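Local coordinates for interferon-activable protein 202 (Mus musculus, PDB 4LNQ) that binds double-stranded DNA without sequence specificity through its first HIN-200 domain and restrains the AIM2 inflammasome, probably by sequestering cytoplasmic DNA, at residues D166-F171 / S190-E195; Y46-F51 / G75-N80. One frame throughout, in Å; residues are numbered along the deposited sequence.

Interaction 1. Residues D166-F171 / S190-E195; sequences DKLQLF and SFIKGE
Leu168 and Ile192 meet on the buried face of this antiparallel ladder, where CD1 of Leu168 lies 3.5 Å from CG1 of Ile192. With CG1 of Ile192 anti to the backbone N (chi1 -172°) and its chain extended, CD1 of the isoleucine runs on to meet both methyls of Leu168. Leu170, paired directly with Ile192, brings its CD1 to the same CG1, the two side chains lying side by side and pointing the same way. On the other face Phe171 and Phe191 form a hydrogen-bonded pair whose side chains lie side by side with the rings oblique, their planes 54° apart. Phe171 CD1 comes within 3.6 Å of Phe191 CD2, at the edge of the Phe191 ring. Main-chain bonds join the strands in pairs: Phe171 and Phe191 exchange N-H and C=O, as do Gln169 and Lys193, with Gln169 N 2.7 Å from Lys193 O. The ladder ends where Glu195 N reaches Lys167 O at 2.8 Å. Here Gln169 crosses Glu195 at about a right angle, its OE1 3.4 Å from Glu195 CB, while Lys167 runs alongside the glutamate. The lysine NZ stays 5.4 Å from Glu195 OE1, too far for a salt bridge, though opposite charges may still attract weakly. Lys193 sends its amine away to a salt bridge with Glu23, and Asp166 OD2 takes the N-H of Glu163. In the OB-fold barrel of this second half of the HIN domain, strand 168-176 is bonded on its other edge to strand 121-133. Leu168 packs on Phe140 and Ile142, Leu170 on Ile142 and Val151, and Ile192 on Phe140 and Trp153, whereas Phe171 meets His36 and Phe191 meets Phe25.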
loop_
_atom_site.group_PDB
_atom_site.type_symbol
_atom_site.label_atom_id
_atom_site.label_comp_id
_atom_site.label_asym_id
_atom_site.label_seq_id
_atom_site.Cartn_x
_atom_site.Cartn_y
_atom_site.Cartn_z
ATOM N N ASP A 166 -8.660 -26.498 -3.903
ATOM C CA ASP A 166 -7.505 -27.238 -3.381
ATOM C C ASP A 166 -7.190 -26.837 -1.935
ATOM O O ASP A 166 -7.444 -25.704 -1.527
ATOM C CB ASP A 166 -6.242 -26.950 -4.212
ATOM C CG ASP A 166 -6.156 -27.765 -5.500
ATOM O OD1 ASP A 166 -7.006 -28.668 -5.731
ATOM O OD2 ASP A 166 -5.199 -27.490 -6.273
ATOM N N LYS A 167 -6.619 -27.761 -1.169
ATOM C CA LYS A 167 -5.931 -27.380 0.058
ATOM C C LYS A 167 -4.593 -26.780 -0.357
ATOM O O LYS A 167 -4.134 -26.998 -1.474
ATOM C CB LYS A 167 -5.712 -28.581 0.978
ATOM C CG LYS A 167 -6.929 -28.982 1.826
ATOM C CD LYS A 167 -6.477 -29.935 2.923
ATOM C CE LYS A 167 -7.490 -30.059 4.049
ATOM N NZ LYS A 167 -6.864 -30.645 5.277
ATOM N N LEU A 168 -3.966 -26.025 0.533
ATOM C CA LEU A 168 -2.738 -25.316 0.180
ATOM C C LEU A 168 -1.558 -25.930 0.938
ATOM O O LEU A 168 -1.611 -26.058 2.160
ATOM C CB LEU A 168 -2.887 -23.828 0.516
ATOM C CG LEU A 168 -1.743 -22.909 0.082
ATOM C CD1 LEU A 168 -1.646 -22.884 -1.439
ATOM C CD2 LEU A 168 -1.917 -21.492 0.652
ATOM N N GLN A 169 -0.524 -26.351 0.208
ATOM C CA GLN A 169 0.704 -26.862 0.822
ATOM C C GLN A 169 1.762 -25.768 0.882
ATOM O O GLN A 169 2.120 -25.157 -0.130
ATOM C CB GLN A 169 1.282 -28.051 0.049
ATOM C CG GLN A 169 0.258 -29.053 -0.430
ATOM C CD GLN A 169 0.897 -30.303 -1.016
ATOM O OE1 GLN A 169 0.527 -30.754 -2.105
ATOM N NE2 GLN A 169 1.856 -30.877 -0.286
ATOM N N LEU A 170 2.269 -25.540 2.081
ATOM C CA LEU A 170 3.234 -24.478 2.315
ATOM C C LEU A 170 4.551 -25.098 2.745
ATOM O O LEU A 170 4.576 -25.960 3.623
ATOM C CB LEU A 170 2.733 -23.600 3.458
ATOM C CG LEU A 170 1.985 -22.316 3.164
ATOM C CD1 LEU A 170 1.175 -22.477 1.920
ATOM C CD2 LEU A 170 1.128 -21.928 4.354
ATOM N N PHE A 171 5.645 -24.644 2.150
ATOM C CA PHE A 171 6.977 -25.074 2.571
ATOM C C PHE A 171 7.840 -23.858 2.857
ATOM O O PHE A 171 7.948 -22.947 2.025
ATOM C CB PHE A 171 7.660 -25.876 1.471
ATOM C CG PHE A 171 6.931 -27.132 1.078
ATOM C CD1 PHE A 171 5.824 -27.077 0.238
ATOM C CD2 PHE A 171 7.389 -28.372 1.509
ATOM C CE1 PHE A 171 5.169 -28.238 -0.145
ATOM C CE2 PHE A 171 6.742 -29.545 1.137
ATOM C CZ PHE A 171 5.632 -29.487 0.306
ATOM N N SER A 190 10.816 -20.450 -0.223
ATOM C CA SER A 190 9.422 -20.850 -0.025
ATOM C C SER A 190 8.856 -21.550 -1.238
ATOM O O SER A 190 9.229 -21.267 -2.374
ATOM C CB SER A 190 8.534 -19.635 0.334
ATOM O OG SER A 190 9.027 -19.014 1.516
ATOM N N PHE A 191 7.943 -22.476 -0.991
ATOM C CA PHE A 191 7.298 -23.189 -2.077
ATOM C C PHE A 191 5.856 -23.381 -1.691
ATOM O O PHE A 191 5.518 -23.574 -0.520
ATOM C CB PHE A 191 7.961 -24.544 -2.301
ATOM C CG PHE A 191 7.367 -25.341 -3.453
ATOM C CD1 PHE A 191 7.538 -24.925 -4.769
ATOM C CD2 PHE A 191 6.668 -26.517 -3.214
ATOM C CE1 PHE A 191 7.010 -25.671 -5.833
ATOM C CE2 PHE A 191 6.138 -27.274 -4.262
ATOM C CZ PHE A 191 6.306 -26.851 -5.576
ATOM N N ILE A 192 5.005 -23.333 -2.691
ATOM C CA ILE A 192 3.591 -23.334 -2.439
ATOM C C ILE A 192 2.963 -24.148 -3.561
ATOM O O ILE A 192 3.376 -24.053 -4.726
ATOM C CB ILE A 192 3.094 -21.857 -2.362
ATOM C CG1 ILE A 192 1.649 -21.771 -1.902
ATOM C CG2 ILE A 192 3.320 -21.130 -3.672
ATOM C CD1 ILE A 192 1.149 -20.326 -1.852
ATOM N N LYS A 193 2.021 -25.006 -3.198
ATOM C CA LYS A 193 1.363 -25.843 -4.179
ATOM C C LYS A 193 -0.007 -26.269 -3.664
ATOM O O LYS A 193 -0.185 -26.487 -2.468
ATOM C CB LYS A 193 2.233 -27.072 -4.491
ATOM C CG LYS A 193 1.567 -28.056 -5.410
ATOM C CD LYS A 193 2.538 -28.879 -6.245
ATOM C CE LYS A 193 1.754 -29.787 -7.198
ATOM N NZ LYS A 193 2.624 -30.484 -8.172
ATOM N N GLY A 194 -0.984 -26.377 -4.561
ATOM C CA GLY A 194 -2.276 -26.921 -4.180
ATOM C C GLY A 194 -2.180 -28.426 -3.947
ATOM O O GLY A 194 -1.366 -29.104 -4.575
ATOM N N GLU A 195 -3.004 -28.960 -3.052
ATOM C CA GLU A 195 -3.067 -30.411 -2.872
ATOM C C GLU A 195 -4.404 -31.002 -3.327
ATOM O O GLU A 195 -5.445 -30.697 -2.747
ATOM C CB GLU A 195 -2.811 -30.785 -1.417
ATOM C CG GLU A 195 -3.088 -32.255 -1.113
ATOM C CD GLU A 195 -3.037 -32.557 0.373
ATOM O OE1 GLU A 195 -4.113 -32.619 1.010
ATOM O OE2 GLU A 195 -1.921 -32.726 0.906
#

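Interaction 2. Residues Y46-F51 / G75-N80; sequences YRVKVF and GILEIN
Tyr46 and Leu77 both hold CG anti to their own carbonyl carbon (chi1 -63° and -51°), which turns the tyrosine ring and the leucine branch onto each other; Leu77 CD1 ends 3.7 Å from Tyr46 CG. The carbonyl O of Gly75 approaches the same ring at its edge. Arg47 lays CB against Ile76 CD1 at 3.7 Å, and its bend at chi2 carries the guanidinium away, where NH1 bonds to Ala104 O and Thr38 OG1. Val48 and Ile79 cross at an angle, CG1 of the valine 3.8 Å from CD1 of the isoleucine. At the far end the Phe51 ring meets the extended Glu78 chain at about a right angle, CE2 lying 3.9 Å from CG. Four backbone bonds join the strands, the third and fifth of the OB fold, whose parallel pairing closes the first barrel. Phe51 N ends the row on Ile79 O at 2.8 Å, nearly straight at 174°. At the other end one water accepts from Arg47 N and donates to Gly75 O. Charged groups are satisfied around this buried seam: Lys49 NZ bonds to His189 ND1 and Ser172 OG, while Glu78 OE2 takes Asn80 ND2 and the N-H of His3, and OE1 that of Met4, both residues of the leading tag. In this construct such donors probably favour an ionised Glu78 carboxylate despite its burial.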
loop_
_atom_site.group_PDB
_atom_site.type_symbol
_atom_site.label_atom_id
_atom_site.label_comp_id
_atom_site.label_asym_id
_atom_site.label_seq_id
_atom_site.Cartn_x
_atom_site.Cartn_y
_atom_site.Cartn_z
ATOM N N TYR A 46 13.696 -34.291 10.194
ATOM C CA TYR A 46 14.311 -33.041 9.761
ATOM C C TYR A 46 13.647 -32.559 8.474
ATOM O O TYR A 46 13.405 -33.374 7.568
ATOM C CB TYR A 46 15.799 -33.265 9.467
ATOM C CG TYR A 46 16.637 -33.679 10.656
ATOM C CD1 TYR A 46 17.250 -32.723 11.464
ATOM C CD2 TYR A 46 16.830 -35.023 10.966
ATOM C CE1 TYR A 46 18.028 -33.089 12.560
ATOM C CE2 TYR A 46 17.603 -35.399 12.046
ATOM C CZ TYR A 46 18.211 -34.421 12.840
ATOM O OH TYR A 46 18.988 -34.779 13.926
ATOM N N ARG A 47 13.332 -31.257 8.398
ATOM C CA ARG A 47 13.087 -30.589 7.123
ATOM C C ARG A 47 14.425 -30.361 6.444
ATOM O O ARG A 47 15.429 -30.083 7.118
ATOM C CB ARG A 47 12.418 -29.225 7.333
ATOM C CG ARG A 47 11.148 -29.271 8.163
ATOM C CD ARG A 47 9.952 -29.838 7.417
ATOM N NE ARG A 47 8.759 -29.708 8.259
ATOM C CZ ARG A 47 7.847 -30.663 8.426
ATOM N NH1 ARG A 47 7.958 -31.827 7.782
ATOM N NH2 ARG A 47 6.822 -30.454 9.240
ATOM N N VAL A 48 14.461 -30.488 5.119
ATOM C CA VAL A 48 15.736 -30.408 4.407
ATOM C C VAL A 48 15.571 -29.574 3.161
ATOM O O VAL A 48 14.591 -29.744 2.434
ATOM C CB VAL A 48 16.225 -31.800 3.970
ATOM C CG1 VAL A 48 17.610 -31.697 3.305
ATOM C CG2 VAL A 48 16.243 -32.747 5.155
ATOM N N LYS A 49 16.512 -28.662 2.919
ATOM C CA LYS A 49 16.508 -27.894 1.685
ATOM C C LYS A 49 17.658 -28.410 0.840
ATOM O O LYS A 49 18.819 -28.388 1.280
ATOM C CB LYS A 49 16.681 -26.394 1.964
ATOM C CG LYS A 49 15.484 -25.738 2.702
ATOM C CD LYS A 49 15.731 -24.241 2.951
ATOM C CE LYS A 49 14.629 -23.621 3.838
ATOM N NZ LYS A 49 14.769 -22.126 3.903
ATOM N N VAL A 50 17.332 -28.904 -0.350
ATOM C CA VAL A 50 18.334 -29.540 -1.222
ATOM C C VAL A 50 18.617 -28.669 -2.438
ATOM O O VAL A 50 17.702 -28.351 -3.191
ATOM C CB VAL A 50 17.862 -30.936 -1.694
ATOM C CG1 VAL A 50 18.968 -31.615 -2.511
ATOM C CG2 VAL A 50 17.500 -31.788 -0.501
ATOM N N PHE A 51 19.876 -28.267 -2.613
ATOM C CA PHE A 51 20.270 -27.365 -3.698
ATOM C C PHE A 51 21.100 -28.044 -4.787
ATOM O O PHE A 51 21.503 -27.399 -5.754
ATOM C CB PHE A 51 21.047 -26.164 -3.142
ATOM C CG PHE A 51 20.225 -25.309 -2.230
ATOM C CD1 PHE A 51 19.429 -24.305 -2.748
ATOM C CD2 PHE A 51 20.204 -25.547 -0.861
ATOM C CE1 PHE A 51 18.639 -23.511 -1.912
ATOM C CE2 PHE A 51 19.408 -24.771 -0.017
ATOM C CZ PHE A 51 18.628 -23.740 -0.560
ATOM N N GLY A 75 17.839 -26.258 13.018
ATOM C CA GLY A 75 17.154 -27.532 12.901
ATOM C C GLY A 75 16.738 -27.873 11.483
ATOM O O GLY A 75 16.325 -29.000 11.209
ATOM N N ILE A 76 16.828 -26.898 10.582
ATOM C CA ILE A 76 16.515 -27.122 9.175
ATOM C C ILE A 76 17.834 -27.460 8.489
ATOM O O ILE A 76 18.802 -26.715 8.626
ATOM C CB ILE A 76 15.923 -25.856 8.506
ATOM C CG1 ILE A 76 14.702 -25.338 9.278
ATOM C CG2 ILE A 76 15.608 -26.123 7.024
ATOM C CD1 ILE A 76 13.556 -26.320 9.347
ATOM N N LEU A 77 17.898 -28.590 7.783
ATOM C CA LEU A 77 19.159 -28.987 7.150
ATOM C C LEU A 77 19.282 -28.406 5.751
ATOM O O LEU A 77 18.287 -28.206 5.061
ATOM C CB LEU A 77 19.296 -30.507 7.111
ATOM C CG LEU A 77 19.077 -31.194 8.451
ATOM C CD1 LEU A 77 19.385 -32.693 8.344
ATOM C CD2 LEU A 77 19.945 -30.505 9.513
ATOM N N GLU A 78 20.508 -28.085 5.350
ATOM C CA GLU A 78 20.746 -27.636 3.992
ATOM C C GLU A 78 21.768 -28.562 3.362
ATOM O O GLU A 78 22.815 -28.833 3.949
ATOM C CB GLU A 78 21.271 -26.182 3.949
ATOM C CG GLU A 78 22.075 -25.873 2.676
ATOM C CD GLU A 78 22.500 -24.413 2.592
ATOM O OE1 GLU A 78 21.924 -23.589 3.343
ATOM O OE2 GLU A 78 23.398 -24.091 1.777
ATOM N N ILE A 79 21.456 -29.041 2.167
ATOM C CA ILE A 79 22.368 -29.893 1.428
ATOM C C ILE A 79 22.718 -29.190 0.145
ATOM O O ILE A 79 21.877 -29.003 -0.736
ATOM C CB ILE A 79 21.763 -31.268 1.117
ATOM C CG1 ILE A 79 21.507 -32.016 2.431
ATOM C CG2 ILE A 79 22.697 -32.069 0.192
ATOM C CD1 ILE A 79 20.894 -33.394 2.267
ATOM N N ASN A 80 23.972 -28.780 0.038
ATOM C CA ASN A 80 24.381 -28.077 -1.154
ATOM C C ASN A 80 25.553 -28.770 -1.830
ATOM O O ASN A 80 25.875 -29.908 -1.495
ATOM C CB ASN A 80 24.627 -26.593 -0.879
ATOM C CG ASN A 80 25.797 -26.339 0.066
ATOM O OD1 ASN A 80 26.821 -27.028 0.019
ATOM N ND2 ASN A 80 25.647 -25.332 0.927
HETATM O O HOH W 1 13.731 -29.715 10.778
#

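Overall arrangement
Following the chain from the N terminus, interaction 2 comes first: strand 45-50 leads into a loop and then strand 64-73 before 75-80 returns beside 46-51 as a parallel neighbour, closing the first OB-fold barrel. Helices 98-105 and 110-113 then carry the chain to the second barrel. There interaction 1 closes a shorter excursion, with 190-195 coming back antiparallel to 166-171 at the end of the modelled chain. The two loops follow in series, neither nested nor crossed, their centres 18 Å apart. They do not touch, yet the side chain of His36, the site that mediates interaction with TP53BP1, is close to both, near Lys49 of interaction 2 and Phe171 of interaction 1.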